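PDB 3UJP: Mn transporter subunit from Synechocystis sp. PCC 6803, which probably serves as the solute-binding subunit of an ABC-type manganese transporter, capturing the metal ion for delivery to the membrane permease. Local coordinates for residues 31-36 with 52-57; 62-67 with 91-96; 83-88 with 108-113. All coordinates share one frame; numbering follows the deposited sequence.

Interaction 1 (31-36 with 52-57); sequences KKKVLT and KLVVES
Val34 and Glu56 tie strand 33-36 to strand 54-57 in a parallel ladder, the two strands of a beta-alpha-beta unit whose connection is helix 39-49. The bonds run back and forth across the gap: Val34 N donates to Val54 O (3.2 Å), Glu56 N to Val34 O (3.0 Å) and Thr36 N to Glu56 O (2.8 Å). Both backbone polar atoms of Val34 and both of Glu56 are thus satisfied by the partner strand, whereas Leu35 turns its backbone the other way, to Leu83 and Leu85 of strand 83-86. The ladder frays at its start, where the bond from Val54 N to Lys32 O is weak at 3.5 Å. At its far end Glu56 O has a second, weak donor in Thr36 OG1, whose chi1 of 49° puts OG1 between the backbone N and the carbonyl carbon, within 3.3 Å of Glu56 O.

Lys33, Leu35 and Glu56 share one face of the sheet. Glu56 leaves the strand fully extended, with CG opposite the backbone N (chi1 -171°), and its OE1 forms a long salt bridge of 3.5 Å with Lys33 NZ; OE2 pairs with Arg60. Leu35 lies alongside the glutamate, CD1 3.9 Å from Glu56 CB. On the other face Thr36, Val55 and Ser57 meet helix 39-49, and Val34 CG2 reaches Leu53 CD1 (3.4 Å). The second methyl of Leu53, CD2, touches Lys32 CB. Ser57 OG bonds to Thr59 O.

The chemistry implies that main-chain bonds set the register of strand 54-57, outermost in the chain's sheet, while Glu56, shared between Lys33 and Arg60, probably has its negative charge balanced.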
ATOM      1  N   LYS A  31      -3.210   9.633  -1.533  1.00 89.80           N
ATOM      2  CA  LYS A  31      -2.048   9.800  -2.396  1.00 84.47           C
ATOM      3  C   LYS A  31      -2.376   9.591  -3.870  1.00 78.51           C
ATOM      4  O   LYS A  31      -3.298   8.850  -4.212  1.00 81.60           O
ATOM      5  CB  LYS A  31      -0.938   8.840  -1.963  1.00 76.42           C
ATOM      6  CG  LYS A  31      -1.025   8.406  -0.510  1.00 74.53           C
ATOM      7  CD  LYS A  31       0.151   7.522  -0.127  1.00 71.13           C
ATOM      8  CE  LYS A  31      -0.220   6.050  -0.192  1.00 77.92           C
ATOM      9  NZ  LYS A  31       0.920   5.173   0.195  1.00 69.75           N
ATOM     10  N   LYS A  32      -1.616  10.248  -4.739  1.00 72.09           N
ATOM     11  CA  LYS A  32      -1.827  10.132  -6.203  1.00 78.60           C
ATOM     12  C   LYS A  32      -1.782   8.662  -6.684  1.00 75.67           C
ATOM     13  O   LYS A  32      -1.421   7.772  -5.928  1.00 74.40           O
ATOM     14  CB  LYS A  32      -0.850  11.010  -7.012  1.00 73.96           C
ATOM     15  CG  LYS A  32      -1.000  12.519  -6.806  1.00 78.21           C
ATOM     16  CD  LYS A  32      -2.441  13.005  -7.034  1.00 78.85           C
ATOM     17  CE  LYS A  32      -2.563  14.532  -6.824  1.00 78.47           C
ATOM     18  NZ  LYS A  32      -3.987  14.996  -6.947  1.00 80.74           N
ATOM     19  N   LYS A  33      -2.168   8.391  -7.922  1.00 69.48           N
ATOM     20  CA  LYS A  33      -2.110   7.016  -8.406  1.00 73.01           C
ATOM     21  C   LYS A  33      -1.333   6.911  -9.718  1.00 77.17           C
ATOM     22  O   LYS A  33      -1.712   7.508 -10.715  1.00 81.30           O
ATOM     23  CB  LYS A  33      -3.512   6.437  -8.555  1.00 77.72           C
ATOM     24  CG  LYS A  33      -3.787   5.243  -7.641  1.00 87.81           C
ATOM     25  CD  LYS A  33      -3.900   3.913  -8.428  1.00102.18           C
ATOM     26  CE  LYS A  33      -5.169   3.869  -9.320  1.00105.67           C
ATOM     27  NZ  LYS A  33      -5.292   2.596 -10.101  1.00 92.07           N
ATOM     28  N   VAL A  34      -0.239   6.153  -9.716  1.00 71.42           N
ATOM     29  CA  VAL A  34       0.633   6.083 -10.887  1.00 71.22           C
ATOM     30  C   VAL A  34       0.654   4.686 -11.496  1.00 70.46           C
ATOM     31  O   VAL A  34       0.826   3.693 -10.786  1.00 71.81           O
ATOM     32  CB  VAL A  34       2.067   6.527 -10.549  1.00 64.90           C
ATOM     33  CG1 VAL A  34       2.961   6.382 -11.747  1.00 64.23           C
ATOM     34  CG2 VAL A  34       2.063   7.948 -10.091  1.00 64.79           C
ATOM     35  N   LEU A  35       0.494   4.607 -12.811  1.00 67.02           N
ATOM     36  CA  LEU A  35       0.386   3.311 -13.480  1.00 71.17           C
ATOM     37  C   LEU A  35       1.546   3.069 -14.452  1.00 72.16           C
ATOM     38  O   LEU A  35       1.924   3.969 -15.214  1.00 70.99           O
ATOM     39  CB  LEU A  35      -0.948   3.204 -14.219  1.00 68.35           C
ATOM     40  CG  LEU A  35      -1.549   1.808 -14.130  1.00 70.97           C
ATOM     41  CD1 LEU A  35      -2.128   1.585 -12.718  1.00 75.45           C
ATOM     42  CD2 LEU A  35      -2.602   1.566 -15.216  1.00 66.55           C
ATOM     43  N   THR A  36       2.130   1.873 -14.416  1.00 67.94           N
ATOM     44  CA  THR A  36       3.183   1.550 -15.375  1.00 67.19           C
ATOM     45  C   THR A  36       2.902   0.272 -16.145  1.00 68.65           C
ATOM     46  O   THR A  36       2.276  -0.662 -15.645  1.00 67.10           O
ATOM     47  CB  THR A  36       4.602   1.481 -14.754  1.00 67.26           C
ATOM     48  OG1 THR A  36       4.592   0.667 -13.578  1.00 76.56           O
ATOM     49  CG2 THR A  36       5.079   2.853 -14.390  1.00 70.78           C
ATOM     50  N   LYS A  52       5.047   8.046  -0.856  1.00 71.61           N
ATOM     51  CA  LYS A  52       4.335   9.256  -1.343  1.00 71.37           C
ATOM     52  C   LYS A  52       3.306   9.095  -2.498  1.00 72.97           C
ATOM     53  O   LYS A  52       2.336   9.837  -2.537  1.00 77.40           O
ATOM     54  CB  LYS A  52       5.314  10.367  -1.713  1.00 69.38           C
ATOM     55  CG  LYS A  52       6.205  10.788  -0.590  1.00 75.82           C
ATOM     56  CD  LYS A  52       5.390  11.195   0.628  1.00 83.56           C
ATOM     57  CE  LYS A  52       6.270  11.515   1.827  1.00 83.20           C
ATOM     58  NZ  LYS A  52       7.149  10.352   2.192  1.00 86.34           N
ATOM     59  N   LEU A  53       3.536   8.175  -3.441  1.00 74.21           N
ATOM     60  CA  LEU A  53       2.546   7.794  -4.463  1.00 69.60           C
ATOM     61  C   LEU A  53       2.295   6.301  -4.348  1.00 72.50           C
ATOM     62  O   LEU A  53       2.966   5.589  -3.585  1.00 77.88           O
ATOM     63  CB  LEU A  53       3.045   8.086  -5.878  1.00 65.54           C
ATOM     64  CG  LEU A  53       3.457   9.522  -6.218  1.00 76.43           C
ATOM     65  CD1 LEU A  53       3.793   9.681  -7.699  1.00 73.92           C
ATOM     66  CD2 LEU A  53       2.396  10.539  -5.812  1.00 79.58           C
ATOM     67  N   VAL A  54       1.334   5.815  -5.115  1.00 66.03           N
ATOM     68  CA  VAL A  54       1.041   4.389  -5.083  1.00 70.03           C
ATOM     69  C   VAL A  54       1.168   3.813  -6.479  1.00 75.30           C
ATOM     70  O   VAL A  54       0.321   4.038  -7.344  1.00 76.16           O
ATOM     71  CB  VAL A  54      -0.325   4.044  -4.419  1.00 72.90           C
ATOM     72  CG1 VAL A  54      -1.249   5.238  -4.397  1.00 75.33           C
ATOM     73  CG2 VAL A  54      -0.973   2.833  -5.094  1.00 70.16           C
ATOM     74  N   VAL A  55       2.262   3.090  -6.686  1.00 77.00           N
ATOM     75  CA  VAL A  55       2.644   2.657  -8.004  1.00 65.66           C
ATOM     76  C   VAL A  55       2.092   1.297  -8.269  1.00 72.61           C
ATOM     77  O   VAL A  55       2.114   0.434  -7.387  1.00 75.81           O
ATOM     78  CB  VAL A  55       4.127   2.552  -8.095  1.00 65.71           C
ATOM     79  CG1 VAL A  55       4.488   2.053  -9.470  1.00 64.98           C
ATOM     80  CG2 VAL A  55       4.736   3.903  -7.800  1.00 66.06           C
ATOM     81  N   GLU A  56       1.610   1.092  -9.484  1.00 71.78           N
ATOM     82  CA  GLU A  56       1.038  -0.186  -9.832  1.00 70.12           C
ATOM     83  C   GLU A  56       1.368  -0.507 -11.273  1.00 68.61           C
ATOM     84  O   GLU A  56       1.656   0.385 -12.058  1.00 70.84           O
ATOM     85  CB  GLU A  56      -0.458  -0.116  -9.619  1.00 77.77           C
ATOM     86  CG  GLU A  56      -1.192  -1.420  -9.729  1.00 86.64           C
ATOM     87  CD  GLU A  56      -2.689  -1.213  -9.530  1.00104.56           C
ATOM     88  OE1 GLU A  56      -3.089  -0.036  -9.308  1.00102.63           O
ATOM     89  OE2 GLU A  56      -3.455  -2.212  -9.598  1.00110.47           O
ATOM     90  N   SER A  57       1.349  -1.785 -11.609  1.00 59.32           N
ATOM     91  CA  SER A  57       1.683  -2.231 -12.941  1.00 60.61           C
ATOM     92  C   SER A  57       0.440  -2.719 -13.691  1.00 69.67           C
ATOM     93  O   SER A  57      -0.526  -3.185 -13.072  1.00 72.61           O
ATOM     94  CB  SER A  57       2.664  -3.383 -12.826  1.00 66.74           C
ATOM     95  OG  SER A  57       3.276  -3.718 -14.070  1.00 70.27           O
TER

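Interaction 2 (62-67 with 91-96); sequences GAEIHG and LERWFE. With MN (manganese (II) ion), chain D; ZN (zinc ion), chain G.
The manganese site takes its first ligand from the loop 62-67, where His66 packs against Leu91 of the segment leading into helix 95-100. His66 NE2 binds the manganese ion at 2.2 Å, and His131, Glu197 and Asp272 complete the protein ligands. Leu91 crosses the imidazole at about a right angle, its CD1 3.4 Å from His66 CE1, while its other methyl, CD2, meets Ile65 CD1 at 3.5 Å. One leucine therefore backs both the ligand and its neighbour. Its CG stands opposite the backbone N (chi1 177°), which extends the fork toward the loop.

Two hydrogen bonds fasten the loop's main chain. Trp94 NE1 donates to Ile65 O at 3.1 Å; the oxygen lies in the indole plane, at the ring edge, but the N-H approaches it from above the carbonyl plane (44° out of it). Arg93 N reaches the next carbonyl, His66 O, at 3.2 Å. The Arg93 chain, bent at chi3 (-72°), then folds back so that one guanidinium face covers the same oxygen, which sits over its centre, with Arg93 CZ 3.3 Å from His66 O; NH1 is held by a salt bridge to Glu220. Glu64 OE1 lies 4.0 Å from Arg93 NH2, opposite charges but beyond a salt bridge.

Successive carbonyls, Ile65 O and His66 O, are thereby gripped by successive residues in reverse order, which probably helps position the histidine. The result is a second shell behind a loop-borne ligand, in keeping with the His-His-Glu-Asp site of manganese-binding members of this family of metal-binding transporter subunits.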
ATOM      1  N   GLY A  62       6.068 -12.068 -14.845  1.00 73.85           N
ATOM      2  CA  GLY A  62       6.507 -12.835 -16.004  1.00 71.14           C
ATOM      3  C   GLY A  62       5.730 -12.850 -17.311  1.00 70.37           C
ATOM      4  O   GLY A  62       5.770 -13.851 -18.037  1.00 74.44           O
ATOM      5  N   ALA A  63       5.062 -11.752 -17.645  1.00 70.17           N
ATOM      6  CA  ALA A  63       4.118 -11.769 -18.747  1.00 68.04           C
ATOM      7  C   ALA A  63       4.690 -11.045 -19.934  1.00 67.65           C
ATOM      8  O   ALA A  63       5.322 -10.011 -19.782  1.00 69.90           O
ATOM      9  CB  ALA A  63       2.790 -11.134 -18.323  1.00 62.81           C
ATOM     10  N   GLU A  64       4.470 -11.604 -21.113  1.00 72.31           N
ATOM     11  CA  GLU A  64       4.976 -11.006 -22.337  1.00 71.77           C
ATOM     12  C   GLU A  64       4.463  -9.573 -22.453  1.00 68.33           C
ATOM     13  O   GLU A  64       3.286  -9.355 -22.685  1.00 77.30           O
ATOM     14  CB  GLU A  64       4.616 -11.861 -23.561  1.00 65.81           C
ATOM     15  CG  GLU A  64       4.261 -11.064 -24.819  1.00 78.54           C
ATOM     16  CD  GLU A  64       5.482 -10.506 -25.527  1.00 74.22           C
ATOM     17  OE1 GLU A  64       5.375 -10.123 -26.720  1.00 73.26           O
ATOM     18  OE2 GLU A  64       6.549 -10.462 -24.888  1.00 71.47           O
ATOM     19  N   ILE A  65       5.369  -8.611 -22.273  1.00 72.80           N
ATOM     20  CA  ILE A  65       5.051  -7.179 -22.197  1.00 71.37           C
ATOM     21  C   ILE A  65       4.904  -6.503 -23.540  1.00 68.31           C
ATOM     22  O   ILE A  65       4.431  -5.380 -23.589  1.00 70.81           O
ATOM     23  CB  ILE A  65       6.169  -6.361 -21.447  1.00 69.16           C
ATOM     24  CG1 ILE A  65       7.530  -6.565 -22.124  1.00 66.17           C
ATOM     25  CG2 ILE A  65       6.260  -6.735 -19.973  1.00 70.23           C
ATOM     26  CD1 ILE A  65       8.481  -5.421 -21.910  1.00 68.72           C
ATOM     27  N   HIS A  66       5.352  -7.162 -24.607  1.00 72.00           N
ATOM     28  CA  HIS A  66       5.455  -6.555 -25.940  1.00 66.95           C
ATOM     29  C   HIS A  66       4.133  -6.636 -26.714  1.00 73.20           C
ATOM     30  O   HIS A  66       3.820  -5.748 -27.510  1.00 75.87           O
ATOM     31  CB  HIS A  66       6.506  -7.282 -26.776  1.00 68.92           C
ATOM     32  CG  HIS A  66       7.922  -6.871 -26.517  1.00 61.62           C
ATOM     33  ND1 HIS A  66       8.554  -5.896 -27.254  1.00 59.78           N
ATOM     34  CD2 HIS A  66       8.844  -7.358 -25.657  1.00 62.82           C
ATOM     35  CE1 HIS A  66       9.805  -5.779 -26.837  1.00 62.59           C
ATOM     36  NE2 HIS A  66      10.004  -6.647 -25.865  1.00 63.35           N
ATOM     37  N   GLY A  67       3.369  -7.710 -26.510  1.00 73.98           N
ATOM     38  CA  GLY A  67       2.133  -7.898 -27.247  1.00 76.13           C
ATOM     39  C   GLY A  67       0.980  -8.243 -26.343  1.00 78.91           C
ATOM     40  O   GLY A  67       0.048  -8.935 -26.751  1.00 83.20           O
ATOM     41  N   LEU A  91       7.762  -0.311 -27.162  1.00 71.36           N
ATOM     42  CA  LEU A  91       7.973  -1.517 -26.381  1.00 68.37           C
ATOM     43  C   LEU A  91       6.624  -2.158 -26.201  1.00 72.58           C
ATOM     44  O   LEU A  91       6.365  -3.274 -26.657  1.00 75.79           O
ATOM     45  CB  LEU A  91       8.588  -1.216 -25.005  1.00 69.77           C
ATOM     46  CG  LEU A  91       8.763  -2.446 -24.115  1.00 60.53           C
ATOM     47  CD1 LEU A  91       9.950  -3.233 -24.569  1.00 56.93           C
ATOM     48  CD2 LEU A  91       8.920  -2.052 -22.681  1.00 69.06           C
ATOM     49  N   GLU A  92       5.760  -1.437 -25.510  1.00 68.91           N
ATOM     50  CA  GLU A  92       4.407  -1.900 -25.317  1.00 72.58           C
ATOM     51  C   GLU A  92       3.624  -1.554 -26.602  1.00 73.63           C
ATOM     52  O   GLU A  92       3.227  -0.416 -26.822  1.00 75.39           O
ATOM     53  CB  GLU A  92       3.837  -1.257 -24.046  1.00 70.96           C
ATOM     54  CG  GLU A  92       4.210   0.219 -23.889  1.00 67.79           C
ATOM     55  CD  GLU A  92       5.444   0.471 -23.034  1.00 66.42           C
ATOM     56  OE1 GLU A  92       5.616  -0.215 -22.017  1.00 65.03           O
ATOM     57  OE2 GLU A  92       6.219   1.389 -23.362  1.00 66.72           O
ATOM     58  N   ARG A  93       3.452  -2.530 -27.479  1.00 73.08           N
ATOM     59  CA  ARG A  93       2.865  -2.259 -28.778  1.00 68.70           C
ATOM     60  C   ARG A  93       1.407  -1.904 -28.632  1.00 72.61           C
ATOM     61  O   ARG A  93       0.822  -1.263 -29.520  1.00 84.38           O
ATOM     62  CB  ARG A  93       3.040  -3.461 -29.700  1.00 69.54           C
ATOM     63  CG  ARG A  93       4.173  -3.269 -30.690  1.00 66.51           C
ATOM     64  CD  ARG A  93       4.434  -4.486 -31.560  1.00 67.46           C
ATOM     65  NE  ARG A  93       5.050  -5.610 -30.850  1.00 70.39           N
ATOM     66  CZ  ARG A  93       4.438  -6.768 -30.619  1.00 77.83           C
ATOM     67  NH1 ARG A  93       3.189  -6.953 -31.034  1.00 87.34           N
ATOM     68  NH2 ARG A  93       5.062  -7.746 -29.971  1.00 79.52           N
ATOM     69  N   TRP A  94       0.836  -2.308 -27.496  1.00 71.96           N
ATOM     70  CA  TRP A  94      -0.603  -2.194 -27.219  1.00 76.25           C
ATOM     71  C   TRP A  94      -0.987  -0.868 -26.567  1.00 76.14           C
ATOM     72  O   TRP A  94      -2.167  -0.574 -26.385  1.00 83.84           O
ATOM     73  CB  TRP A  94      -1.053  -3.335 -26.302  1.00 67.10           C
ATOM     74  CG  TRP A  94      -0.157  -3.502 -25.119  1.00 69.53           C
ATOM     75  CD1 TRP A  94       0.944  -4.308 -25.027  1.00 72.15           C
ATOM     76  CD2 TRP A  94      -0.250  -2.818 -23.856  1.00 74.49           C
ATOM     77  NE1 TRP A  94       1.535  -4.176 -23.789  1.00 67.54           N
ATOM     78  CE2 TRP A  94       0.822  -3.268 -23.052  1.00 68.54           C
ATOM     79  CE3 TRP A  94      -1.144  -1.883 -23.322  1.00 71.42           C
ATOM     80  CZ2 TRP A  94       1.015  -2.822 -21.757  1.00 66.15           C
ATOM     81  CZ3 TRP A  94      -0.940  -1.439 -22.029  1.00 67.14           C
ATOM     82  CH2 TRP A  94       0.123  -1.906 -21.266  1.00 64.16           C
ATOM     83  N   PHE A  95       0.014  -0.075 -26.216  1.00 74.94           N
ATOM     84  CA  PHE A  95      -0.217   1.113 -25.429  1.00 75.20           C
ATOM     85  C   PHE A  95      -1.023   2.140 -26.207  1.00 83.02           C
ATOM     86  O   PHE A  95      -2.110   2.507 -25.775  1.00 89.07           O
ATOM     87  CB  PHE A  95       1.095   1.709 -24.926  1.00 71.23           C
ATOM     88  CG  PHE A  95       0.904   2.669 -23.814  1.00 72.17           C
ATOM     89  CD1 PHE A  95       0.509   2.217 -22.558  1.00 67.66           C
ATOM     90  CD2 PHE A  95       1.063   4.027 -24.020  1.00 73.03           C
ATOM     91  CE1 PHE A  95       0.300   3.101 -21.518  1.00 62.32           C
ATOM     92  CE2 PHE A  95       0.853   4.923 -22.989  1.00 75.44           C
ATOM     93  CZ  PHE A  95       0.471   4.457 -21.729  1.00 68.68           C
ATOM     94  N   GLU A  96      -0.505   2.593 -27.347  1.00 83.48           N
ATOM     95  CA  GLU A  96      -1.200   3.572 -28.196  1.00 89.25           C
ATOM     96  C   GLU A  96      -2.724   3.417 -28.124  1.00 87.26           C
ATOM     97  O   GLU A  96      -3.471   4.371 -27.888  1.00 89.26           O
ATOM     98  CB  GLU A  96      -0.730   3.411 -29.653  1.00 99.38           C
ATOM     99  CG  GLU A  96      -1.241   4.467 -30.633  1.00 99.80           C
ATOM    100  CD  GLU A  96      -0.825   4.190 -32.082  1.00108.10           C
ATOM    101  OE1 GLU A  96      -1.719   4.054 -32.944  1.00107.84           O
ATOM    102  OE2 GLU A  96       0.397   4.120 -32.367  1.00114.40           O
TER
HETATM  103 MN    MN D   1      11.633  -7.730 -24.916  1.00 56.71          MN
HETATM  104 ZN    ZN G   5       1.275   4.609 -34.029  1.00142.76          ZN

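Interaction 3 (83-88 with 108-113); sequences LILYNG and VVLTEG
Tyr86 and Val109 cross at a slant in a parallel strand pair, 83-86 with 107-109, which belongs to a beta-alpha-beta unit whose connecting segment includes helix 95-100. With chi1 at 74°, the tyrosine ring lies over the neighbouring strand, and Val109 CB sits above one ring face, displaced toward the rim. Val109 CG1 reaches farther out, 3.6 Å from Tyr86 OH. Phe95 also stacks on this ring.

The face that bears Leu85 and Val108 is aliphatic. These two lie side by side and point the same way, Leu85 CD1 3.5 Å from Val108 CG2. Leu110 comes across Leu85 at about a right angle, bringing its CD2 to 3.7 Å from Leu85 CG. Phe150 and Ile146 of helix 136-153 cover this cluster.

Backbone bonds set the pairing, with Leu85 and Val108 on one face and Tyr86 and Val109 on the other. Tyr86 N donates to Val108 O at 3.1 Å in an almost straight bond (178° at the hydrogen), and Leu110 N follows with a bond to Tyr86 O. At Val109, the last strand residue, the chain enters a type I turn that ends at Glu112. The Asn87 amide is held at both ends: OD1 is hydrogen-bonded to the hydroxyl of Tyr142, and ND2 donates to Gly88 O at 3.0 Å, arriving from above that carbonyl's plane.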
ATOM      1  N   LEU A  83      -1.771   9.466 -13.408  1.00 71.74           N
ATOM      2  CA  LEU A  83      -0.635   9.585 -14.323  1.00 74.10           C
ATOM      3  C   LEU A  83      -0.199   8.203 -14.786  1.00 73.47           C
ATOM      4  O   LEU A  83      -0.233   7.251 -14.017  1.00 74.93           O
ATOM      5  CB  LEU A  83       0.558  10.279 -13.661  1.00 67.28           C
ATOM      6  CG  LEU A  83       1.876  10.199 -14.452  1.00 71.67           C
ATOM      7  CD1 LEU A  83       1.730  10.787 -15.838  1.00 73.32           C
ATOM      8  CD2 LEU A  83       3.000  10.890 -13.718  1.00 72.39           C
ATOM      9  N   ILE A  84       0.214   8.095 -16.042  1.00 74.09           N
ATOM     10  CA  ILE A  84       0.561   6.801 -16.616  1.00 70.73           C
ATOM     11  C   ILE A  84       1.895   6.880 -17.309  1.00 71.03           C
ATOM     12  O   ILE A  84       2.088   7.638 -18.251  1.00 76.73           O
ATOM     13  CB  ILE A  84      -0.506   6.293 -17.606  1.00 74.41           C
ATOM     14  CG1 ILE A  84      -1.777   5.865 -16.854  1.00 74.56           C
ATOM     15  CG2 ILE A  84       0.051   5.143 -18.431  1.00 69.37           C
ATOM     16  CD1 ILE A  84      -3.051   6.014 -17.659  1.00 73.72           C
ATOM     17  N   LEU A  85       2.814   6.071 -16.817  1.00 71.95           N
ATOM     18  CA  LEU A  85       4.214   6.135 -17.175  1.00 67.13           C
ATOM     19  C   LEU A  85       4.534   4.916 -17.996  1.00 65.73           C
ATOM     20  O   LEU A  85       4.276   3.794 -17.558  1.00 66.97           O
ATOM     21  CB  LEU A  85       5.044   6.094 -15.895  1.00 65.83           C
ATOM     22  CG  LEU A  85       5.637   7.407 -15.413  1.00 60.60           C
ATOM     23  CD1 LEU A  85       4.690   8.520 -15.742  1.00 66.32           C
ATOM     24  CD2 LEU A  85       5.901   7.315 -13.938  1.00 65.91           C
ATOM     25  N   TYR A  86       5.088   5.124 -19.183  1.00 59.15           N
ATOM     26  CA  TYR A  86       5.412   3.998 -20.026  1.00 64.85           C
ATOM     27  C   TYR A  86       6.785   4.166 -20.662  1.00 68.35           C
ATOM     28  O   TYR A  86       7.316   5.272 -20.722  1.00 68.28           O
ATOM     29  CB  TYR A  86       4.312   3.759 -21.067  1.00 70.23           C
ATOM     30  CG  TYR A  86       4.238   4.736 -22.232  1.00 71.45           C
ATOM     31  CD1 TYR A  86       3.695   6.005 -22.076  1.00 74.95           C
ATOM     32  CD2 TYR A  86       4.679   4.369 -23.499  1.00 70.36           C
ATOM     33  CE1 TYR A  86       3.603   6.888 -23.145  1.00 76.09           C
ATOM     34  CE2 TYR A  86       4.600   5.245 -24.572  1.00 74.94           C
ATOM     35  CZ  TYR A  86       4.061   6.502 -24.389  1.00 80.60           C
ATOM     36  OH  TYR A  86       3.982   7.377 -25.451  1.00 89.01           O
ATOM     37  N   ASN A  87       7.348   3.044 -21.120  1.00 68.70           N
ATOM     38  CA  ASN A  87       8.700   3.011 -21.679  1.00 66.65           C
ATOM     39  C   ASN A  87       8.806   3.764 -23.001  1.00 65.82           C
ATOM     40  O   ASN A  87       9.700   4.577 -23.167  1.00 68.24           O
ATOM     41  CB  ASN A  87       9.197   1.556 -21.819  1.00 65.15           C
ATOM     42  CG  ASN A  87      10.630   1.456 -22.318  1.00 57.42           C
ATOM     43  OD1 ASN A  87      11.490   0.903 -21.643  1.00 63.78           O
ATOM     44  ND2 ASN A  87      10.889   1.984 -23.506  1.00 65.88           N
ATOM     45  N   GLY A  88       7.908   3.494 -23.946  1.00 70.00           N
ATOM     46  CA  GLY A  88       7.988   4.123 -25.257  1.00 68.01           C
ATOM     47  C   GLY A  88       8.860   3.319 -26.199  1.00 69.27           C
ATOM     48  O   GLY A  88       9.128   2.159 -25.939  1.00 69.78           O
ATOM     49  N   VAL A 108       3.823   9.999 -19.884  1.00 74.36           N
ATOM     50  CA  VAL A 108       5.173  10.393 -20.277  1.00 72.67           C
ATOM     51  C   VAL A 108       5.995   9.157 -20.584  1.00 72.46           C
ATOM     52  O   VAL A 108       5.696   8.071 -20.085  1.00 73.32           O
ATOM     53  CB  VAL A 108       5.864  11.263 -19.198  1.00 77.02           C
ATOM     54  CG1 VAL A 108       4.846  12.248 -18.579  1.00 85.03           C
ATOM     55  CG2 VAL A 108       6.490  10.409 -18.126  1.00 62.09           C
ATOM     56  N   VAL A 109       6.988   9.301 -21.456  1.00 67.25           N
ATOM     57  CA  VAL A 109       7.845   8.170 -21.785  1.00 64.33           C
ATOM     58  C   VAL A 109       9.192   8.282 -21.046  1.00 67.25           C
ATOM     59  O   VAL A 109       9.979   9.198 -21.274  1.00 73.44           O
ATOM     60  CB  VAL A 109       7.945   7.865 -23.360  1.00 64.59           C
ATOM     61  CG1 VAL A 109       7.051   8.771 -24.169  1.00 65.71           C
ATOM     62  CG2 VAL A 109       9.383   7.897 -23.890  1.00 62.29           C
ATOM     63  N   LEU A 110       9.421   7.356 -20.125  1.00 66.53           N
ATOM     64  CA  LEU A 110      10.626   7.338 -19.319  1.00 59.42           C
ATOM     65  C   LEU A 110      11.856   7.185 -20.192  1.00 62.11           C
ATOM     66  O   LEU A 110      12.992   7.201 -19.709  1.00 72.30           O
ATOM     67  CB  LEU A 110      10.567   6.187 -18.335  1.00 58.64           C
ATOM     68  CG  LEU A 110       9.256   6.083 -17.589  1.00 62.01           C
ATOM     69  CD1 LEU A 110       9.306   4.907 -16.621  1.00 62.32           C
ATOM     70  CD2 LEU A 110       8.983   7.399 -16.877  1.00 65.22           C
ATOM     71  N   THR A 111      11.648   7.052 -21.485  1.00 60.65           N
ATOM     72  CA  THR A 111      12.754   6.694 -22.339  1.00 68.08           C
ATOM     73  C   THR A 111      13.390   7.909 -23.024  1.00 69.81           C
ATOM     74  O   THR A 111      14.475   7.805 -23.590  1.00 67.27           O
ATOM     75  CB  THR A 111      12.320   5.596 -23.313  1.00 65.49           C
ATOM     76  OG1 THR A 111      13.178   4.463 -23.143  1.00 71.26           O
ATOM     77  CG2 THR A 111      12.329   6.073 -24.751  1.00 71.41           C
ATOM     78  N   GLU A 112      12.726   9.060 -22.922  1.00 73.89           N
ATOM     79  CA  GLU A 112      13.147  10.304 -23.585  1.00 71.99           C
ATOM     80  C   GLU A 112      14.584  10.787 -23.309  1.00 70.74           C
ATOM     81  O   GLU A 112      14.940  11.109 -22.173  1.00 77.21           O
ATOM     82  CB  GLU A 112      12.156  11.422 -23.250  1.00 71.84           C
ATOM     83  CG  GLU A 112      12.608  12.780 -23.699  1.00 77.67           C
ATOM     84  CD  GLU A 112      11.608  13.861 -23.331  1.00 96.67           C
ATOM     85  OE1 GLU A 112      10.512  13.502 -22.833  1.00 99.13           O
ATOM     86  OE2 GLU A 112      11.911  15.062 -23.544  1.00110.40           O
ATOM     87  N   GLY A 113      15.401  10.854 -24.360  1.00 70.91           N
ATOM     88  CA  GLY A 113      16.731  11.437 -24.270  1.00 63.09           C
ATOM     89  C   GLY A 113      17.758  10.355 -24.443  1.00 73.41           C
ATOM     90  O   GLY A 113      18.972  10.610 -24.545  1.00 79.42           O
TER

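In the fold
Interactions 1 and 3 are parts of one parallel four-stranded sheet, ordered 54-57, 33-36, 83-86, 107-109. Their inner strands are neighbours, joined by probable hydrogen bonds from Leu35 N to Leu83 O (3.0 Å) and between Leu35 O and Leu85 N (2.8 Å). Interaction 2 lies beyond the sheet, its centre 14 Å from that of interaction 3 and 19 Å from that of interaction 1. Segment 91-96 links it back: Phe95 CZ packs 3.4 Å from Ile84 CG2, and Glu92 OE2 bonds to Gly88 N. Interaction 2 alone supplies a manganese ligand; the Asn87 side chain of interaction 3 remains about 9 Å from the ion.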